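Local coordinates for protein TRAP dicarboxylate transporter-DctP subunit (Desulfovibrio desulfuricans subsp. desulfuricans, PDB 4NHB) that binds sn-glycerol-3-phosphate as the periplasmic solute-binding subunit of a TRAP transporter, probably delivering it to the membrane components for uptake, at residues Leu111-Asn114 / Leu115-Arg119; Glu132-Thr135 / Glu136-Leu140; Trp310-Phe313 / Tyr314-Pro318. All coordinates share one frame; numbering follows the deposited sequence.

Contact 1: residues Leu111-Asn114 / Leu115-Arg119; sequences LFDN and LDHAR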
loop_
_atom_site.group_PDB
_atom_site.type_symbol
_atom_site.label_atom_id
_atom_site.label_comp_id
_atom_site.label_asym_id
_atom_site.label_seq_id
_atom_site.Cartn_x
_atom_site.Cartn_y
_atom_site.Cartn_z
ATOM N N LEU A 111 -8.939 0.296 -11.304
ATOM C CA LEU A 111 -8.066 0.171 -12.475
ATOM C C LEU A 111 -7.757 -1.285 -12.849
ATOM O O LEU A 111 -7.680 -1.622 -14.040
ATOM C CB LEU A 111 -6.786 0.948 -12.271
ATOM C CG LEU A 111 -5.854 0.870 -13.492
ATOM C CD1 LEU A 111 -6.483 1.472 -14.758
ATOM C CD2 LEU A 111 -4.532 1.527 -13.185
ATOM N N PHE A 112 -7.568 -2.138 -11.839
ATOM C CA PHE A 112 -7.182 -3.529 -12.062
ATOM C C PHE A 112 -8.297 -4.520 -11.809
ATOM O O PHE A 112 -9.008 -4.424 -10.832
ATOM C CB PHE A 112 -5.975 -3.885 -11.183
ATOM C CG PHE A 112 -4.798 -2.990 -11.420
ATOM C CD1 PHE A 112 -4.190 -2.951 -12.683
ATOM C CD2 PHE A 112 -4.333 -2.150 -10.422
ATOM C CE1 PHE A 112 -3.117 -2.114 -12.941
ATOM C CE2 PHE A 112 -3.248 -1.307 -10.670
ATOM C CZ PHE A 112 -2.644 -1.292 -11.939
ATOM N N ASP A 113 -8.362 -5.541 -12.650
ATOM C CA ASP A 113 -9.468 -6.476 -12.664
ATOM C C ASP A 113 -9.268 -7.485 -11.509
ATOM O O ASP A 113 -10.233 -7.993 -10.934
ATOM C CB ASP A 113 -9.501 -7.228 -13.992
ATOM C CG ASP A 113 -9.935 -6.368 -15.170
ATOM O OD1 ASP A 113 -10.617 -5.359 -14.966
ATOM O OD2 ASP A 113 -9.611 -6.733 -16.314
ATOM N N ASN A 114 -7.998 -7.752 -11.193
ATOM C CA ASN A 114 -7.590 -8.697 -10.170
ATOM C C ASN A 114 -6.086 -8.529 -9.887
ATOM O O ASN A 114 -5.408 -7.724 -10.522
ATOM C CB ASN A 114 -7.883 -10.094 -10.652
ATOM C CG ASN A 114 -7.442 -10.305 -12.065
ATOM O OD1 ASN A 114 -6.262 -10.154 -12.392
ATOM N ND2 ASN A 114 -8.387 -10.639 -12.935
ATOM N N LEU A 115 -5.561 -9.300 -8.943
ATOM C CA LEU A 115 -4.171 -9.211 -8.601
ATOM C C LEU A 115 -3.246 -9.490 -9.787
ATOM O O LEU A 115 -2.194 -8.872 -9.876
ATOM C CB LEU A 115 -3.822 -10.182 -7.487
ATOM C CG LEU A 115 -4.093 -9.762 -6.063
ATOM C CD1 LEU A 115 -3.711 -10.931 -5.151
ATOM C CD2 LEU A 115 -3.298 -8.510 -5.695
ATOM N N ASP A 116 -3.611 -10.442 -10.653
ATOM C CA ASP A 116 -2.722 -10.852 -11.722
ATOM C C ASP A 116 -2.557 -9.717 -12.731
ATOM O O ASP A 116 -1.459 -9.481 -13.220
ATOM C CB ASP A 116 -3.228 -12.107 -12.428
ATOM C CG ASP A 116 -3.104 -13.363 -11.566
ATOM O OD1 ASP A 116 -2.150 -13.456 -10.772
ATOM O OD2 ASP A 116 -3.975 -14.249 -11.699
ATOM N N HIS A 117 -3.655 -9.001 -12.991
ATOM C CA HIS A 117 -3.639 -7.827 -13.841
ATOM C C HIS A 117 -2.678 -6.809 -13.215
ATOM O O HIS A 117 -1.781 -6.295 -13.889
ATOM C CB HIS A 117 -5.071 -7.242 -13.999
ATOM C CG HIS A 117 -5.147 -6.024 -14.869
ATOM N ND1 HIS A 117 -6.308 -5.324 -15.085
ATOM C CD2 HIS A 117 -4.187 -5.382 -15.583
ATOM C CE1 HIS A 117 -6.067 -4.304 -15.890
ATOM N NE2 HIS A 117 -4.785 -4.318 -16.204
ATOM N N ALA A 118 -2.875 -6.503 -11.935
ATOM C CA ALA A 118 -2.080 -5.481 -11.284
ATOM C C ALA A 118 -0.618 -5.880 -11.305
ATOM O O ALA A 118 0.247 -5.042 -11.458
ATOM C CB ALA A 118 -2.552 -5.249 -9.854
ATOM N N ARG A 119 -0.319 -7.161 -11.127
ATOM C CA ARG A 119 1.093 -7.578 -11.124
ATOM C C ARG A 119 1.762 -7.420 -12.493
ATOM O O ARG A 119 2.916 -7.021 -12.554
ATOM C CB ARG A 119 1.249 -9.033 -10.631
ATOM C CG ARG A 119 2.714 -9.455 -10.483
ATOM C CD ARG A 119 2.872 -10.932 -10.216
ATOM N NE ARG A 119 4.229 -11.211 -9.755
ATOM C CZ ARG A 119 4.614 -12.335 -9.142
ATOM N NH1 ARG A 119 5.868 -12.464 -8.763
ATOM N NH2 ARG A 119 3.775 -13.324 -8.928
#

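Contact 2: residues Glu132-Thr135 / Glu136-Leu140; sequences EGFT and EKSGL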
loop_
_atom_site.group_PDB
_atom_site.type_symbol
_atom_site.label_atom_id
_atom_site.label_comp_id
_atom_site.label_asym_id
_atom_site.label_seq_id
_atom_site.Cartn_x
_atom_site.Cartn_y
_atom_site.Cartn_z
ATOM N N GLU A 132 8.993 7.254 -13.441
ATOM C CA GLU A 132 9.851 8.189 -14.165
ATOM C C GLU A 132 9.915 9.528 -13.466
ATOM O O GLU A 132 8.894 10.179 -13.286
ATOM C CB GLU A 132 9.342 8.425 -15.595
ATOM C CG GLU A 132 10.154 7.728 -16.636
ATOM C CD GLU A 132 11.599 8.131 -16.569
ATOM O OE1 GLU A 132 11.866 9.308 -16.227
ATOM O OE2 GLU A 132 12.460 7.267 -16.838
ATOM N N GLY A 133 11.114 9.966 -13.122
ATOM C CA GLY A 133 11.264 11.279 -12.520
ATOM C C GLY A 133 11.128 11.296 -11.003
ATOM O O GLY A 133 11.462 12.280 -10.366
ATOM N N PHE A 134 10.644 10.209 -10.404
ATOM C CA PHE A 134 10.418 10.186 -8.957
ATOM C C PHE A 134 11.704 10.423 -8.166
ATOM O O PHE A 134 11.740 11.196 -7.206
ATOM C CB PHE A 134 9.817 8.844 -8.534
ATOM C CG PHE A 134 9.794 8.643 -7.063
ATOM C CD1 PHE A 134 8.945 9.375 -6.280
ATOM C CD2 PHE A 134 10.598 7.702 -6.466
ATOM C CE1 PHE A 134 8.931 9.206 -4.920
ATOM C CE2 PHE A 134 10.571 7.512 -5.097
ATOM C CZ PHE A 134 9.744 8.248 -4.338
ATOM N N THR A 135 12.755 9.742 -8.558
ATOM C CA THR A 135 13.991 9.763 -7.783
ATOM C C THR A 135 14.626 11.150 -7.791
ATOM O O THR A 135 15.231 11.573 -6.816
ATOM C CB THR A 135 15.029 8.788 -8.334
ATOM O OG1 THR A 135 14.555 7.448 -8.223
ATOM C CG2 THR A 135 16.326 8.917 -7.561
ATOM N N GLU A 136 14.500 11.837 -8.920
ATOM C CA GLU A 136 14.998 13.196 -9.058
ATOM C C GLU A 136 14.300 14.126 -8.087
ATOM O O GLU A 136 14.918 15.026 -7.537
ATOM C CB GLU A 136 14.770 13.693 -10.490
ATOM C CG GLU A 136 15.687 13.034 -11.510
ATOM C CD GLU A 136 15.027 11.887 -12.279
ATOM O OE1 GLU A 136 14.337 11.005 -11.670
ATOM O OE2 GLU A 136 15.193 11.901 -13.515
ATOM N N LYS A 137 13.000 13.906 -7.893
ATOM C CA LYS A 137 12.207 14.722 -6.976
ATOM C C LYS A 137 12.395 14.366 -5.490
ATOM O O LYS A 137 12.206 15.214 -4.600
ATOM C CB LYS A 137 10.723 14.584 -7.303
ATOM C CG LYS A 137 10.283 15.177 -8.626
ATOM C CD LYS A 137 8.787 15.430 -8.588
ATOM C CE LYS A 137 8.166 15.400 -9.974
ATOM N NZ LYS A 137 6.713 15.744 -9.917
ATOM N N SER A 138 12.745 13.111 -5.214
ATOM C CA SER A 138 12.587 12.585 -3.861
ATOM C C SER A 138 13.892 12.223 -3.164
ATOM O O SER A 138 13.974 12.258 -1.951
ATOM C CB SER A 138 11.686 11.338 -3.904
ATOM O OG SER A 138 12.285 10.322 -4.694
ATOM N N GLY A 139 14.902 11.848 -3.929
ATOM C CA GLY A 139 16.115 11.308 -3.341
ATOM C C GLY A 139 15.950 9.836 -3.000
ATOM O O GLY A 139 16.839 9.256 -2.391
ATOM N N LEU A 140 14.818 9.236 -3.412
ATOM C CA LEU A 140 14.539 7.821 -3.159
ATOM C C LEU A 140 14.434 7.033 -4.461
ATOM O O LEU A 140 14.005 7.552 -5.490
ATOM C CB LEU A 140 13.226 7.641 -2.383
ATOM C CG LEU A 140 13.114 8.396 -1.048
ATOM C CD1 LEU A 140 11.756 8.266 -0.462
ATOM C CD2 LEU A 140 14.118 7.912 -0.071
#

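Contact 3: residues Trp310-Phe313 / Tyr314-Pro318; sequences WKLF and YDTVP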
loop_
_atom_site.group_PDB
_atom_site.type_symbol
_atom_site.label_atom_id
_atom_site.label_comp_id
_atom_site.label_asym_id
_atom_site.label_seq_id
_atom_site.Cartn_x
_atom_site.Cartn_y
_atom_site.Cartn_z
ATOM N N TRP A 310 -10.777 9.861 -11.004
ATOM C CA TRP A 310 -9.616 9.986 -11.881
ATOM C C TRP A 310 -9.326 11.436 -12.295
ATOM O O TRP A 310 -8.214 11.735 -12.733
ATOM C CB TRP A 310 -9.755 9.101 -13.123
ATOM C CG TRP A 310 -9.813 7.624 -12.819
ATOM C CD1 TRP A 310 -9.885 7.041 -11.578
ATOM C CD2 TRP A 310 -9.836 6.555 -13.768
ATOM N NE1 TRP A 310 -9.929 5.668 -11.706
ATOM C CE2 TRP A 310 -9.890 5.351 -13.041
ATOM C CE3 TRP A 310 -9.789 6.500 -15.161
ATOM C CZ2 TRP A 310 -9.924 4.106 -13.669
ATOM C CZ3 TRP A 310 -9.818 5.273 -15.776
ATOM C CH2 TRP A 310 -9.887 4.088 -15.033
ATOM N N LYS A 311 -10.295 12.345 -12.163
ATOM C CA LYS A 311 -9.999 13.746 -12.467
ATOM C C LYS A 311 -8.818 14.183 -11.615
ATOM O O LYS A 311 -7.949 14.933 -12.062
ATOM C CB LYS A 311 -11.200 14.668 -12.205
ATOM C CG LYS A 311 -10.876 16.167 -12.317
ATOM C CD LYS A 311 -12.049 17.053 -11.838
ATOM C CE LYS A 311 -11.640 18.520 -11.524
ATOM N NZ LYS A 311 -11.036 19.248 -12.695
ATOM N N LEU A 312 -8.769 13.697 -10.375
ATOM C CA LEU A 312 -7.642 14.029 -9.528
ATOM C C LEU A 312 -6.330 13.780 -10.279
ATOM O O LEU A 312 -5.405 14.582 -10.191
ATOM C CB LEU A 312 -7.661 13.219 -8.213
ATOM C CG LEU A 312 -6.334 13.211 -7.449
ATOM C CD1 LEU A 312 -6.018 14.637 -7.033
ATOM C CD2 LEU A 312 -6.364 12.258 -6.221
ATOM N N PHE A 313 -6.239 12.675 -11.031
ATOM C CA PHE A 313 -4.987 12.330 -11.685
ATOM C C PHE A 313 -4.760 13.170 -12.965
ATOM O O PHE A 313 -3.629 13.582 -13.274
ATOM C CB PHE A 313 -4.949 10.847 -12.082
ATOM C CG PHE A 313 -5.241 9.882 -10.959
ATOM C CD1 PHE A 313 -4.591 9.964 -9.765
ATOM C CD2 PHE A 313 -6.185 8.894 -11.117
ATOM C CE1 PHE A 313 -4.864 9.059 -8.748
ATOM C CE2 PHE A 313 -6.445 7.991 -10.100
ATOM C CZ PHE A 313 -5.792 8.092 -8.925
ATOM N N TYR A 314 -5.822 13.353 -13.731
ATOM C CA TYR A 314 -5.730 14.170 -14.935
ATOM C C TYR A 314 -5.288 15.595 -14.556
ATOM O O TYR A 314 -4.450 16.202 -15.248
ATOM C CB TYR A 314 -7.059 14.181 -15.648
ATOM C CG TYR A 314 -7.411 12.887 -16.365
ATOM C CD1 TYR A 314 -6.647 12.431 -17.429
ATOM C CD2 TYR A 314 -8.548 12.169 -16.017
ATOM C CE1 TYR A 314 -6.991 11.271 -18.125
ATOM C CE2 TYR A 314 -8.887 11.015 -16.684
ATOM C CZ TYR A 314 -8.108 10.576 -17.744
ATOM O OH TYR A 314 -8.470 9.435 -18.407
ATOM N N ASP A 315 -5.814 16.087 -13.423
ATOM C CA ASP A 315 -5.463 17.410 -12.909
ATOM C C ASP A 315 -4.019 17.464 -12.443
ATOM O O ASP A 315 -3.332 18.453 -12.670
ATOM C CB ASP A 315 -6.331 17.768 -11.717
ATOM C CG ASP A 315 -7.755 18.135 -12.091
ATOM O OD1 ASP A 315 -8.112 18.229 -13.286
ATOM O OD2 ASP A 315 -8.537 18.313 -11.149
ATOM N N THR A 316 -3.561 16.410 -11.764
ATOM C CA THR A 316 -2.265 16.455 -11.070
ATOM C C THR A 316 -1.085 15.752 -11.752
ATOM O O THR A 316 0.079 16.067 -11.467
ATOM C CB THR A 316 -2.363 15.853 -9.647
ATOM O OG1 THR A 316 -2.941 14.536 -9.703
ATOM C CG2 THR A 316 -3.206 16.756 -8.729
ATOM N N VAL A 317 -1.372 14.788 -12.625
ATOM C CA VAL A 317 -0.316 13.983 -13.255
ATOM C C VAL A 317 -0.263 14.231 -14.757
ATOM O O VAL A 317 -1.225 13.897 -15.463
ATOM C CB VAL A 317 -0.561 12.489 -13.050
ATOM C CG1 VAL A 317 0.626 11.654 -13.612
ATOM C CG2 VAL A 317 -0.772 12.188 -11.576
ATOM N N PRO A 318 0.854 14.819 -15.239
ATOM C CA PRO A 318 1.048 15.223 -16.636
ATOM C C PRO A 318 0.792 14.082 -17.606
ATOM O O PRO A 318 0.092 14.271 -18.606
ATOM C CB PRO A 318 2.520 15.651 -16.664
ATOM C CG PRO A 318 2.769 16.194 -15.300
ATOM C CD PRO A 318 1.969 15.284 -14.391
#

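Contact 1: residues Leu111-Asn114 / Leu115-Arg119
Phe112 and His117 meet as a T-shaped pair where the chain turns into helix 115-122. The Phe112 edge points at the His117 face, with CD1 over the centre of the imidazole, ring centroids 5.1 Å apart and planes at 87°. Ala118 closes on one face of the phenyl ring, its CB 3.5 Å from Phe112 CG, while Leu111 CG lies over the opposite face. This side is tight and buried; helix 320-329 adds Ala327, which touches both Leu111 and Phe112. His117 reaches back to the loop because its CG is trans to the backbone N, and its ND1 accepts from Asp113 N at 3.2 Å, the donor tilted 26° from the ring plane. NE2 is bonded to Ala327 O, so both imidazole nitrogens are engaged and the ring's rotation is fixed. Asn114 is the N-cap of the helix: its OD1 accepts from His117 N at 2.9 Å, the bond running nearly along the amide C=O axis, and Ala118 N bonds to Asn114 O at 3.1 Å as the first helical turn closes. Asn114 holds its CG between backbone N and carbonyl carbon (chi1 46°), which folds the amide over the helix start. The solvent side is looser. Asp113, Asn114 and Asp116 are exposed there, and the Asp113 carboxylate takes Arg331 as its salt-bridge partner through OD2.

Contact 2: residues Glu132-Thr135 / Glu136-Leu140
Gly133 and Glu136 touch at the start of the short helix 134-138, where Glu136 OE1 folds back to 3.2 Å from Gly133 CA. Gly133 is the N-cap residue; its positive phi would press a CB against the preceding carbonyl, and Lys137 N makes a weak bond to its O. Phe134 comes next and carries the buried side. Its ring lies over Ser138, whose OG sits 3.2 Å above the ring plane near the centre, and Ser138 CB makes a CH-pi contact with the same face. Leu140 CB packs 3.8 Å from Phe134 CE2, while His100 and Met103 touch the Phe134 side chain from the neighbouring loop. The same hydroxyl donates to Phe134 O at 2.7 Å, arriving 50° out of the carbonyl plane, because Ser138 OG is placed between its backbone N and carbonyl carbon (chi1 62°). It also accepts from Leu140 N at 3.0 Å, so one buried oxygen bridges the last helical turn and the strand beyond. Thr135 completes the walk: its O takes Gly139 N at 2.9 Å, and its OG1 donates to Leu140 O at 2.8 Å, tilted 24° from the carbonyl plane. Ser138 thus forms an ST turn at a helix C-terminus that ends in a glycine of positive phi, turning helix 134-138 directly into strand 140-142 of the large mixed sheet.

Contact 3: residues Trp310-Phe313 / Tyr314-Pro318
The short helix 311-316, between the helices 296-308 and 320-329 near the C-terminal end of this solute-binding fold, pairs side chains one turn apart over its backbone bonds. On its outer face Lys311 and Asp315 form an i to i+4 salt bridge. The lysine is extended as far as CE and then bends at chi4 (59°), bringing NZ across the carboxylate to 3.2 Å from Asp315 OD1, on the syn lone pair, and 3.1 Å from OD2 in a weaker bond. Beneath them Asp315 N bonds to Lys311 O at 2.8 Å. Trp310 O is shared by Phe313 N and Tyr314 N. The Tyr314 ring leans back beside it, Tyr314 CD2 3.3 Å from Trp310 O and Tyr314 CE2 4.1 Å from Trp310 CB. The polar ends of both aromatics find partners elsewhere: Trp310 NE1 bonds to Pro109 O, and Tyr314 OH to Gln321 in helix 320-329. Toward the C-terminal end, Leu312 O accepts both Thr316 N, at 3.0 Å, and Thr316 OG1, at an unusually short 2.5 Å, from opposite faces of its carbonyl plane. The hydroxyl reaches it because OG1 stands between the backbone N and carbonyl carbon (chi1 53°), leaving the methyl CG2 to meet Leu312 CD1 at 3.9 Å. Phe313 O takes Val317 N as the chain leaves the helix, and the buried Phe313 side chain packs on Met105 and Thr108. Two kinds of bond thus span one turn among exposed side chains: an ion pair, probably weakened by solvent, and the Thr316 hydroxyl, which gives its proton to Leu312 O, so that this carbonyl accepts a second bond near the helix end; burial belongs to Phe313 and Val317.

How the contacts relate
Each contact lies within one or two turns of a helix, but at different places: contact 1 starts a helix, contact 2 spans a whole short one and its exit into a strand, and contact 3 runs to a helix end. All three are part buried and part exposed, contact 1 lying nearest the chain centre. Contacts 1 and 3 share helix 320-329 as a neighbour and come within about 4 Å at their nearest atoms without touching; contacts 2 and 3 are about 7 Å apart between nearest atoms. An aromatic pair and an asparagine cap mark contact 1, hydroxyl-to-carbonyl bonds contacts 2 and 3. An ion pair joins the two segments in contact 3; Asp113 of contact 1 pairs with Arg331 outside it.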